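Local atomic coordinates of proline iminopeptidase-related protein (Thermus thermophilus, PDB entry 2YYS), a protein that is an alpha/beta hydrolase of the peptidase S33 family, probably a peptidase, whose function and substrate remain unknown. Residues A27-H32 against L92-F97; V56-R61 against E83-L88; F172-G177 against W258-E263; V225-G230 against I247-E252. All blocks are in the same frame, centred on the assembly; numbering follows the deposited sequence.

Interaction 1. Residues A27-H32 against L92-F97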
# COMPACT_ATOMS: atom_id res chain seq x y z
N ALA A 27 -11.26 -14.48 -1.05
CA ALA A 27 -10.38 -13.71 -1.92
C ALA A 27 -9.86 -12.44 -1.25
O ALA A 27 -10.61 -11.74 -0.56
CB ALA A 27 -11.09 -13.37 -3.19
N LEU A 28 -8.57 -12.16 -1.45
CA LEU A 28 -7.92 -10.91 -1.05
C LEU A 28 -7.20 -10.30 -2.23
O LEU A 28 -6.49 -11.01 -2.93
CB LEU A 28 -6.89 -11.16 0.05
CG LEU A 28 -7.47 -11.77 1.31
CD1 LEU A 28 -6.37 -12.24 2.24
CD2 LEU A 28 -8.36 -10.74 2.01
N PHE A 29 -7.39 -9.00 -2.43
CA PHE A 29 -6.65 -8.25 -3.42
C PHE A 29 -5.58 -7.41 -2.72
O PHE A 29 -5.84 -6.80 -1.68
CB PHE A 29 -7.61 -7.37 -4.23
CG PHE A 29 -8.36 -8.14 -5.27
CD1 PHE A 29 -8.10 -7.97 -6.60
CD2 PHE A 29 -9.29 -9.10 -4.89
CE1 PHE A 29 -8.79 -8.71 -7.56
CE2 PHE A 29 -9.97 -9.83 -5.85
CZ PHE A 29 -9.71 -9.65 -7.17
N VAL A 30 -4.39 -7.38 -3.30
CA VAL A 30 -3.25 -6.71 -2.69
C VAL A 30 -2.99 -5.41 -3.43
O VAL A 30 -2.86 -5.40 -4.66
CB VAL A 30 -2.00 -7.60 -2.69
CG1 VAL A 30 -0.79 -6.89 -2.05
CG2 VAL A 30 -2.31 -8.86 -1.94
N LEU A 31 -2.96 -4.32 -2.68
CA LEU A 31 -2.72 -2.99 -3.23
C LEU A 31 -1.36 -2.45 -2.75
O LEU A 31 -1.22 -2.02 -1.60
CB LEU A 31 -3.87 -2.06 -2.82
CG LEU A 31 -5.20 -2.35 -3.54
CD1 LEU A 31 -6.38 -1.66 -2.85
CD2 LEU A 31 -5.12 -1.92 -5.00
N HIS A 32 -0.36 -2.50 -3.63
CA HIS A 32 0.97 -1.98 -3.30
C HIS A 32 0.97 -0.44 -3.25
O HIS A 32 0.00 0.22 -3.66
CB HIS A 32 2.02 -2.47 -4.30
CG HIS A 32 1.87 -1.85 -5.65
ND1 HIS A 32 1.35 -2.53 -6.73
CD2 HIS A 32 2.12 -0.60 -6.08
CE1 HIS A 32 1.30 -1.73 -7.77
NE2 HIS A 32 1.76 -0.54 -7.41
N LEU A 92 -11.60 -11.73 -13.18
CA LEU A 92 -11.26 -13.00 -12.55
C LEU A 92 -12.47 -13.76 -11.99
O LEU A 92 -12.32 -14.86 -11.47
CB LEU A 92 -10.23 -12.78 -11.43
CG LEU A 92 -8.89 -12.15 -11.82
CD1 LEU A 92 -8.04 -11.94 -10.56
CD2 LEU A 92 -8.13 -13.00 -12.85
N GLY A 93 -13.67 -13.19 -12.12
CA GLY A 93 -14.90 -13.80 -11.64
C GLY A 93 -15.03 -13.82 -10.12
O GLY A 93 -15.72 -14.68 -9.57
N VAL A 94 -14.36 -12.89 -9.45
CA VAL A 94 -14.46 -12.76 -8.00
C VAL A 94 -15.53 -11.70 -7.69
O VAL A 94 -15.45 -10.58 -8.18
CB VAL A 94 -13.11 -12.34 -7.38
CG1 VAL A 94 -13.23 -12.15 -5.88
CG2 VAL A 94 -12.02 -13.37 -7.71
N GLU A 95 -16.51 -12.06 -6.87
CA GLU A 95 -17.63 -11.16 -6.56
C GLU A 95 -17.37 -10.32 -5.32
O GLU A 95 -17.59 -9.12 -5.33
CB GLU A 95 -18.89 -11.95 -6.31
CG GLU A 95 -19.67 -12.35 -7.55
CD GLU A 95 -20.88 -13.16 -7.14
OE1 GLU A 95 -21.87 -12.54 -6.70
OE2 GLU A 95 -20.79 -14.41 -7.19
N ARG A 96 -16.96 -10.97 -4.25
CA ARG A 96 -16.65 -10.31 -2.99
C ARG A 96 -15.20 -10.62 -2.62
O ARG A 96 -14.68 -11.68 -2.95
CB ARG A 96 -17.61 -10.77 -1.89
CG ARG A 96 -19.08 -10.31 -2.08
CD ARG A 96 -20.08 -10.95 -1.09
NE ARG A 96 -20.27 -12.35 -1.43
CZ ARG A 96 -21.07 -12.81 -2.40
NH1 ARG A 96 -21.80 -11.97 -3.12
NH2 ARG A 96 -21.14 -14.11 -2.65
N PHE A 97 -14.55 -9.71 -1.92
CA PHE A 97 -13.12 -9.85 -1.59
C PHE A 97 -12.73 -8.89 -0.47
O PHE A 97 -13.36 -7.86 -0.31
CB PHE A 97 -12.28 -9.56 -2.82
CG PHE A 97 -12.60 -8.24 -3.46
CD1 PHE A 97 -12.00 -7.08 -3.00
CD2 PHE A 97 -13.51 -8.16 -4.50
CE1 PHE A 97 -12.29 -5.86 -3.57
CE2 PHE A 97 -13.81 -6.95 -5.09
CZ PHE A 97 -13.21 -5.79 -4.61
O HOH W 1 -14.17 -13.79 -1.32
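Phe29 and Phe97 meet edge-to-face, with their ring centroids 4.8 Å apart and the planes at 53°. The Phe29 side chain can be traced outward. Its chi1 of -78° sets CG beside the backbone N, which brings CD2 and CE2 against Phe97 CB and CG. CD2 comes first, 3.7 Å from Phe97 CB and equally close to Phe97 CG. Next is CE2, with Val94 CG1 4.0 Å away and near the ring plane. At the tip, CZ has a looser neighbour in Leu92 CD1, at 4.4 Å. The same Val94 CG1 lies 3.6 Å from Ala27 CB, wedged between the start of the strand and the Phe29 edge. Water 1 takes the N-H of Ala27 at 3.0 Å from its N and donates to Arg96 O, joining the two backbones just before regular pairing begins. A serine in place of Phe29 would probably leave the Phe97 face without its aromatic edge and Val94 without part of its packing. Ala27 and Phe29 hydrogen-bond through their backbones to strand 97-102, the parallel neighbour in the central sheet, while the Phe29 ring also packs on Leu88 and Ala89 of helix 78-91.

Interaction 2. Residues V56-R61 against E83-L88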
# COMPACT_ATOMS: atom_id res chain seq x y z
N VAL A 56 -4.77 -12.22 -4.90
CA VAL A 56 -4.50 -11.62 -6.19
C VAL A 56 -3.48 -10.50 -5.97
O VAL A 56 -3.84 -9.38 -5.54
CB VAL A 56 -5.81 -11.09 -6.82
CG1 VAL A 56 -5.55 -10.52 -8.20
CG2 VAL A 56 -6.81 -12.20 -6.90
N TYR A 57 -2.22 -10.82 -6.20
CA TYR A 57 -1.16 -9.82 -6.22
C TYR A 57 -1.16 -9.23 -7.61
O TYR A 57 -1.24 -9.96 -8.59
CB TYR A 57 0.22 -10.41 -5.89
CG TYR A 57 0.28 -11.23 -4.62
CD1 TYR A 57 0.58 -10.63 -3.40
CD2 TYR A 57 0.08 -12.60 -4.64
CE1 TYR A 57 0.65 -11.39 -2.23
CE2 TYR A 57 0.15 -13.36 -3.49
CZ TYR A 57 0.43 -12.75 -2.28
OH TYR A 57 0.49 -13.52 -1.13
N PHE A 58 -1.13 -7.91 -7.71
CA PHE A 58 -1.00 -7.29 -9.01
C PHE A 58 -0.22 -6.00 -8.95
O PHE A 58 -0.14 -5.34 -7.90
CB PHE A 58 -2.37 -7.10 -9.68
CG PHE A 58 -3.25 -6.06 -9.05
CD1 PHE A 58 -3.40 -4.82 -9.65
CD2 PHE A 58 -4.00 -6.34 -7.92
CE1 PHE A 58 -4.23 -3.86 -9.11
CE2 PHE A 58 -4.84 -5.38 -7.36
CZ PHE A 58 -4.96 -4.14 -7.95
N ASP A 59 0.38 -5.66 -10.08
CA ASP A 59 1.02 -4.39 -10.25
C ASP A 59 0.01 -3.47 -10.93
O ASP A 59 -0.63 -3.85 -11.91
CB ASP A 59 2.27 -4.51 -11.12
CG ASP A 59 3.39 -5.26 -10.44
OD1 ASP A 59 3.21 -5.75 -9.30
OD2 ASP A 59 4.50 -5.41 -11.00
N GLN A 60 -0.09 -2.26 -10.41
CA GLN A 60 -1.07 -1.29 -10.85
C GLN A 60 -0.73 -0.80 -12.25
O GLN A 60 0.35 -1.08 -12.81
CB GLN A 60 -1.17 -0.15 -9.84
CG GLN A 60 -1.91 -0.56 -8.55
CD GLN A 60 -1.41 0.15 -7.29
OE1 GLN A 60 -1.03 1.32 -7.36
NE2 GLN A 60 -1.42 -0.55 -6.15
N ARG A 61 -1.69 -0.10 -12.83
CA ARG A 61 -1.64 0.29 -14.23
C ARG A 61 -0.34 1.03 -14.50
O ARG A 61 0.07 1.91 -13.74
CB ARG A 61 -2.85 1.13 -14.60
CG ARG A 61 -3.00 2.44 -13.82
CD ARG A 61 -3.94 3.42 -14.46
NE ARG A 61 -5.21 2.79 -14.82
CZ ARG A 61 -6.10 3.29 -15.67
NH1 ARG A 61 -7.23 2.62 -15.92
NH2 ARG A 61 -5.89 4.45 -16.27
N GLU A 83 -11.01 1.81 -9.73
CA GLU A 83 -11.88 1.18 -10.71
C GLU A 83 -11.20 -0.05 -11.33
O GLU A 83 -11.85 -1.08 -11.54
CB GLU A 83 -12.29 2.21 -11.76
CG GLU A 83 -13.33 3.19 -11.21
CD GLU A 83 -13.29 4.59 -11.82
OE1 GLU A 83 -13.75 5.55 -11.15
OE2 GLU A 83 -12.79 4.75 -12.95
N ASP A 84 -9.89 0.05 -11.55
CA ASP A 84 -9.09 -1.07 -12.01
C ASP A 84 -9.22 -2.26 -11.08
O ASP A 84 -9.27 -3.39 -11.53
CB ASP A 84 -7.61 -0.70 -12.05
CG ASP A 84 -7.22 0.08 -13.28
OD1 ASP A 84 -8.06 0.27 -14.19
OD2 ASP A 84 -6.06 0.51 -13.41
N THR A 85 -9.27 -2.00 -9.78
CA THR A 85 -9.32 -3.09 -8.82
C THR A 85 -10.62 -3.88 -9.03
O THR A 85 -10.60 -5.11 -9.07
CB THR A 85 -9.22 -2.55 -7.39
OG1 THR A 85 -8.01 -1.78 -7.25
CG2 THR A 85 -9.06 -3.69 -6.39
N LEU A 86 -11.73 -3.17 -9.19
CA LEU A 86 -13.02 -3.81 -9.41
C LEU A 86 -13.08 -4.49 -10.77
O LEU A 86 -13.60 -5.59 -10.87
CB LEU A 86 -14.17 -2.81 -9.30
CG LEU A 86 -14.78 -2.68 -7.92
CD1 LEU A 86 -15.47 -3.98 -7.50
CD2 LEU A 86 -13.71 -2.25 -6.87
N LEU A 87 -12.55 -3.84 -11.81
CA LEU A 87 -12.52 -4.45 -13.14
C LEU A 87 -11.68 -5.73 -13.13
O LEU A 87 -12.04 -6.73 -13.76
CB LEU A 87 -12.02 -3.45 -14.18
CG LEU A 87 -12.99 -2.28 -14.45
CD1 LEU A 87 -12.34 -1.20 -15.29
CD2 LEU A 87 -14.28 -2.76 -15.15
N LEU A 88 -10.59 -5.72 -12.38
CA LEU A 88 -9.75 -6.91 -12.27
C LEU A 88 -10.54 -8.03 -11.59
O LEU A 88 -10.53 -9.17 -12.04
CB LEU A 88 -8.46 -6.60 -11.50
CG LEU A 88 -7.52 -7.79 -11.25
CD1 LEU A 88 -7.15 -8.48 -12.55
CD2 LEU A 88 -6.27 -7.37 -10.49
O HOH W 2 -4.25 -0.32 -11.41
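Leu88 of helix 78-91 packs on Phe58 of strand 54-58, and Arg61, just beyond the strand, grips Asp84 of the same helix: a helix-on-sheet contact of the alpha/beta hydrolase fold. The axes of strand 56-58 and helix segment 83-88 come within 11.5 Å. Leu88 CD2 sits over one face of the Phe58 ring, 3.7 Å from its centroid and close to the normal, a CH-pi contact. That ring takes up this position because CG stands between the backbone N and the carbonyl carbon (chi1 71°). The same methyl reaches Val56 CG1 tip to tip at 4.0 Å, so a single branch of Leu88 serves two strand residues. At the far edge of the ring, Phe58 CZ lies 3.9 Å from Thr85 OG1, whose hydrogen bond goes back along the helix to Leu81 O. Arg61 holds Asp84 side-on: NE donates to OD2 at 2.8 Å with a nearly straight bond of 168°, and NH1 donates to OD1 at 3.0 Å. The carboxylate is met on its syn sides, a little out of plane. Asp84 OD2 also accepts from water 2 at 2.8 Å, and that water takes the N-H of Arg61. Arg61 NH2 has further partners in Glu12, with which it forms a salt bridge, and the carbonyl of Leu75. Arg61 and Asp84 are both buried, and Asp84 and Glu12 together probably help to balance the enclosed guanidinium, while the fork-like grip fixes the rotation of carboxylate and guanidinium alike.

Interaction 3. Residues F172-G177 against W258-E263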
# COMPACT_ATOMS: atom_id res chain seq x y z
N PHE A 172 13.67 2.77 7.15
CA PHE A 172 14.54 1.69 7.62
C PHE A 172 15.28 2.07 8.90
O PHE A 172 16.25 2.81 8.86
CB PHE A 172 15.55 1.30 6.53
CG PHE A 172 14.92 0.77 5.28
CD1 PHE A 172 14.26 -0.45 5.28
CD2 PHE A 172 14.97 1.50 4.10
CE1 PHE A 172 13.67 -0.93 4.13
CE2 PHE A 172 14.37 1.02 2.94
CZ PHE A 172 13.72 -0.19 2.96
N PRO A 173 14.80 1.59 10.04
CA PRO A 173 15.49 1.85 11.32
C PRO A 173 16.89 1.23 11.42
O PRO A 173 17.71 1.79 12.13
CB PRO A 173 14.56 1.21 12.36
CG PRO A 173 13.73 0.21 11.59
CD PRO A 173 13.57 0.79 10.23
N THR A 174 17.13 0.11 10.73
CA THR A 174 18.46 -0.52 10.69
C THR A 174 19.02 -0.68 9.28
O THR A 174 18.28 -1.01 8.34
CB THR A 174 18.43 -1.92 11.29
OG1 THR A 174 17.60 -2.77 10.49
CG2 THR A 174 17.80 -1.92 12.70
N PRO A 175 20.34 -0.50 9.13
CA PRO A 175 20.99 -0.81 7.85
C PRO A 175 20.71 -2.24 7.40
O PRO A 175 20.54 -2.43 6.21
CB PRO A 175 22.49 -0.59 8.14
CG PRO A 175 22.52 0.42 9.29
CD PRO A 175 21.28 0.07 10.12
N ARG A 176 20.60 -3.20 8.31
CA ARG A 176 20.36 -4.58 7.90
C ARG A 176 18.97 -4.83 7.27
O ARG A 176 18.85 -5.63 6.34
CB ARG A 176 20.63 -5.55 9.05
CG ARG A 176 19.56 -5.66 10.10
CD ARG A 176 19.90 -6.68 11.20
NE ARG A 176 18.97 -6.60 12.34
CZ ARG A 176 19.06 -5.73 13.35
NH1 ARG A 176 20.04 -4.83 13.41
NH2 ARG A 176 18.16 -5.75 14.32
N GLY A 177 17.95 -4.14 7.76
CA GLY A 177 16.63 -4.19 7.15
C GLY A 177 16.66 -3.57 5.76
O GLY A 177 16.13 -4.14 4.82
N TRP A 258 7.47 -6.28 8.27
CA TRP A 258 7.63 -7.73 8.36
C TRP A 258 9.10 -8.17 8.24
O TRP A 258 9.46 -9.24 8.69
CB TRP A 258 6.76 -8.44 7.30
CG TRP A 258 7.00 -7.94 5.91
CD1 TRP A 258 7.94 -8.39 5.04
CD2 TRP A 258 6.31 -6.87 5.25
NE1 TRP A 258 7.88 -7.67 3.87
CE2 TRP A 258 6.89 -6.74 3.97
CE3 TRP A 258 5.26 -6.02 5.59
CZ2 TRP A 258 6.46 -5.77 3.05
CZ3 TRP A 258 4.83 -5.06 4.68
CH2 TRP A 258 5.43 -4.94 3.42
N ILE A 259 9.93 -7.34 7.60
CA ILE A 259 11.37 -7.56 7.52
C ILE A 259 12.07 -7.21 8.85
O ILE A 259 12.91 -7.96 9.33
CB ILE A 259 11.96 -6.71 6.38
CG1 ILE A 259 11.46 -7.21 5.02
CG2 ILE A 259 13.50 -6.73 6.43
CD1 ILE A 259 12.02 -6.40 3.84
N ASP A 260 11.72 -6.05 9.40
CA ASP A 260 12.34 -5.56 10.63
C ASP A 260 11.92 -6.37 11.85
O ASP A 260 12.70 -6.53 12.77
CB ASP A 260 11.97 -4.09 10.86
CG ASP A 260 12.60 -3.15 9.87
OD1 ASP A 260 13.80 -3.32 9.54
OD2 ASP A 260 11.97 -2.18 9.37
N ALA A 261 10.69 -6.88 11.86
CA ALA A 261 10.13 -7.51 13.04
C ALA A 261 9.23 -8.70 12.68
O ALA A 261 8.02 -8.67 12.90
CB ALA A 261 9.36 -6.49 13.86
N PRO A 262 9.84 -9.77 12.16
CA PRO A 262 9.09 -10.88 11.57
C PRO A 262 8.12 -11.53 12.55
O PRO A 262 7.00 -11.83 12.16
CB PRO A 262 10.16 -11.90 11.15
CG PRO A 262 11.49 -11.25 11.34
CD PRO A 262 11.30 -9.98 12.11
N GLU A 263 8.58 -11.75 13.77
CA GLU A 263 7.80 -12.39 14.82
C GLU A 263 6.61 -11.55 15.30
O GLU A 263 5.48 -12.03 15.37
CB GLU A 263 8.72 -12.78 16.00
CG GLU A 263 9.34 -11.61 16.82
CD GLU A 263 10.27 -10.65 16.02
OE1 GLU A 263 11.30 -11.11 15.46
OE2 GLU A 263 9.97 -9.42 15.99
O HOH W 3 15.38 -1.28 8.66
O HOH W 4 15.62 -4.32 11.25
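Two torsions turn Thr174 and Asp260 toward a common water: Thr174 has chi1 of 65°, which sets OG1 between the backbone N and the carbonyl carbon, and Asp260 has chi1 of -69°, which puts its carboxylate beside its own backbone N. Thr174 is the N-cap of helix 175-187, one of the helices inserted between strands 119-125 and 221-226, consistent with the helical cap seen in S33 relatives. Its OG1 accepts the capping bond from Gly177 N at 3.1 Å. Asp260, in the last turn of helix 257-260, makes no direct hydrogen bond to this segment, and the link runs through water instead. The shared water is water 4, which lies 2.6 Å from Thr174 OG1 and donates to Asp260 OD1. Water 3, bound by the backbone N of Thr174, likewise donates to Asp260 OD1, 2.7 Å away, so this oxygen receives two bonds. The other oxygen, OD2, is hydrogen-bonded to Gly254 N and packs against the Pro173 ring, 3.5 Å from Pro173 CD. With an alanine at Asp260, both waters and the N-H of Gly254 would probably lose their acceptor, and the water bridge to the helix start would be disturbed. Gly177 presents bare backbone here: any CB would collide with Asp260 OD1, which already lies 3.8 Å from Gly177 CA. Alongside, Ile259 CG2 rests against the same glycine, 4.0 Å from Gly177 O.

Interaction 4. Residues V225-G230 against I247-E252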
# COMPACT_ATOMS: atom_id res chain seq x y z
N VAL A 225 1.32 -1.00 11.71
CA VAL A 225 2.34 -0.04 11.35
C VAL A 225 3.58 -0.18 12.24
O VAL A 225 3.49 -0.61 13.38
CB VAL A 225 1.75 1.40 11.42
CG1 VAL A 225 1.40 1.77 12.86
CG2 VAL A 225 2.70 2.42 10.81
N GLY A 226 4.73 0.20 11.71
CA GLY A 226 5.96 0.14 12.47
C GLY A 226 6.11 1.42 13.27
O GLY A 226 5.90 2.50 12.75
N GLU A 227 6.49 1.30 14.53
CA GLU A 227 6.75 2.47 15.38
C GLU A 227 7.78 3.42 14.80
O GLU A 227 7.71 4.64 15.03
CB GLU A 227 7.24 1.97 16.72
CG GLU A 227 7.50 3.03 17.76
CD GLU A 227 8.17 2.40 18.97
OE1 GLU A 227 9.37 1.99 18.84
OE2 GLU A 227 7.44 2.26 19.99
N ARG A 228 8.74 2.86 14.08
CA ARG A 228 9.83 3.63 13.47
C ARG A 228 9.69 3.85 11.96
O ARG A 228 10.66 4.18 11.28
CB ARG A 228 11.16 2.98 13.83
CG ARG A 228 11.40 3.03 15.36
CD ARG A 228 12.76 2.53 15.83
NE ARG A 228 13.87 3.33 15.32
CZ ARG A 228 15.16 3.05 15.53
NH1 ARG A 228 15.51 1.99 16.26
NH2 ARG A 228 16.11 3.82 15.00
N ASP A 229 8.48 3.68 11.45
CA ASP A 229 8.16 4.01 10.06
C ASP A 229 7.85 5.50 10.01
O ASP A 229 6.72 5.91 10.29
CB ASP A 229 6.98 3.17 9.60
CG ASP A 229 6.62 3.39 8.14
OD1 ASP A 229 7.26 4.24 7.48
OD2 ASP A 229 5.69 2.77 7.59
N GLY A 230 8.86 6.30 9.70
CA GLY A 230 8.70 7.73 9.58
C GLY A 230 7.86 8.21 8.40
O GLY A 230 7.63 9.41 8.30
N ILE A 247 -5.48 -0.64 15.93
CA ILE A 247 -4.14 -0.38 15.44
C ILE A 247 -3.15 -1.19 16.26
O ILE A 247 -3.31 -1.30 17.48
CB ILE A 247 -3.80 1.13 15.48
CG1 ILE A 247 -2.42 1.37 14.86
CG2 ILE A 247 -3.91 1.72 16.93
CD1 ILE A 247 -2.12 2.81 14.56
N ARG A 248 -2.17 -1.77 15.58
CA ARG A 248 -1.04 -2.43 16.22
C ARG A 248 0.22 -1.76 15.72
O ARG A 248 0.46 -1.69 14.52
CB ARG A 248 -1.00 -3.92 15.87
CG ARG A 248 -2.24 -4.72 16.31
CD ARG A 248 -2.42 -4.81 17.82
NE ARG A 248 -3.69 -5.45 18.18
CZ ARG A 248 -4.80 -4.81 18.58
NH1 ARG A 248 -4.85 -3.48 18.67
NH2 ARG A 248 -5.88 -5.52 18.89
N VAL A 249 1.01 -1.26 16.66
CA VAL A 249 2.26 -0.56 16.40
C VAL A 249 3.42 -1.47 16.82
O VAL A 249 3.55 -1.80 17.99
CB VAL A 249 2.31 0.77 17.19
CG1 VAL A 249 3.53 1.58 16.83
CG2 VAL A 249 1.03 1.59 16.94
N LEU A 250 4.24 -1.91 15.87
CA LEU A 250 5.30 -2.87 16.15
C LEU A 250 6.55 -2.11 16.54
O LEU A 250 7.04 -1.30 15.76
CB LEU A 250 5.59 -3.75 14.93
CG LEU A 250 4.41 -4.48 14.28
CD1 LEU A 250 4.88 -5.55 13.30
CD2 LEU A 250 3.49 -5.09 15.32
N PRO A 251 7.09 -2.38 17.73
CA PRO A 251 8.35 -1.74 18.16
C PRO A 251 9.47 -2.04 17.18
O PRO A 251 9.50 -3.12 16.58
CB PRO A 251 8.67 -2.41 19.51
CG PRO A 251 7.43 -3.11 19.95
CD PRO A 251 6.55 -3.31 18.75
N GLU A 252 10.35 -1.06 17.00
CA GLU A 252 11.59 -1.24 16.24
C GLU A 252 11.37 -1.63 14.78
O GLU A 252 12.24 -2.26 14.17
CB GLU A 252 12.49 -2.29 16.92
CG GLU A 252 12.82 -1.98 18.38
CD GLU A 252 13.48 -0.62 18.57
OE1 GLU A 252 14.19 -0.16 17.65
OE2 GLU A 252 13.29 -0.01 19.64
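Val225 and Gly226 pair in parallel with Val249 and Leu250, the strands of a beta-alpha-beta crossover whose helix is 236-243, at one edge of the hydrolase sheet. Three backbone hydrogen bonds hold the register. Val225 reaches two residues of its neighbour, donating from N to Arg248 O at 3.0 Å and accepting at O from Leu250 N at 2.9 Å. Just past the strand end, Glu227 N donates to Leu250 O at 2.9 Å. A type I turn from Gly226 to Asp229 leads the chain off; Asp229 OD2 bonds to His255 ND1, consistent with the acid-histidine pair of a hydrolase triad. Apolar contacts lie on the face carrying the valines: Val225 CG1 touches Ile247 CD1 at 4.0 Å and Val249 CG2 at 4.1 Å. Val249 CG1 lies against the turn, 3.7 Å from Glu227 CB. Leu250 points to the other face, onto helix 262-274. Charges gather at the exposed end. Glu227 OE1 lies 4.5 Å from Glu252 OE2, a likely mild repulsion. Glu252 also has an opposite charge at hand: a bend at chi3 (63°) lets Arg228 NH1 donate to its OE1 at 2.9 Å, in the guanidinium plane, with the carboxylate turned 86° against it.

Following the chain from the N terminus, residues 27-32 open interaction 1 and 56-61 open interaction 2. Helix 78-91 returns to close interaction 2 at 83-88, and the segment 92-97 then closes interaction 1 outside it. These two touch through the neighbouring strands 27-31 and 54-58, where Leu28 O meets Val56 N. The second half repeats this nesting: 172-177 opens interaction 3, interaction 4 opens at 225-230 and closes at 247-252, and 258-263 closes the outer loop. Pro173 and Arg228 touch there, joining the helical insertion to the far sheet edge. The two pairs follow in series without crossing; interactions 1, 2 and 4 all reach one sheet, the centres of 1 and 4 about 27 Å apart.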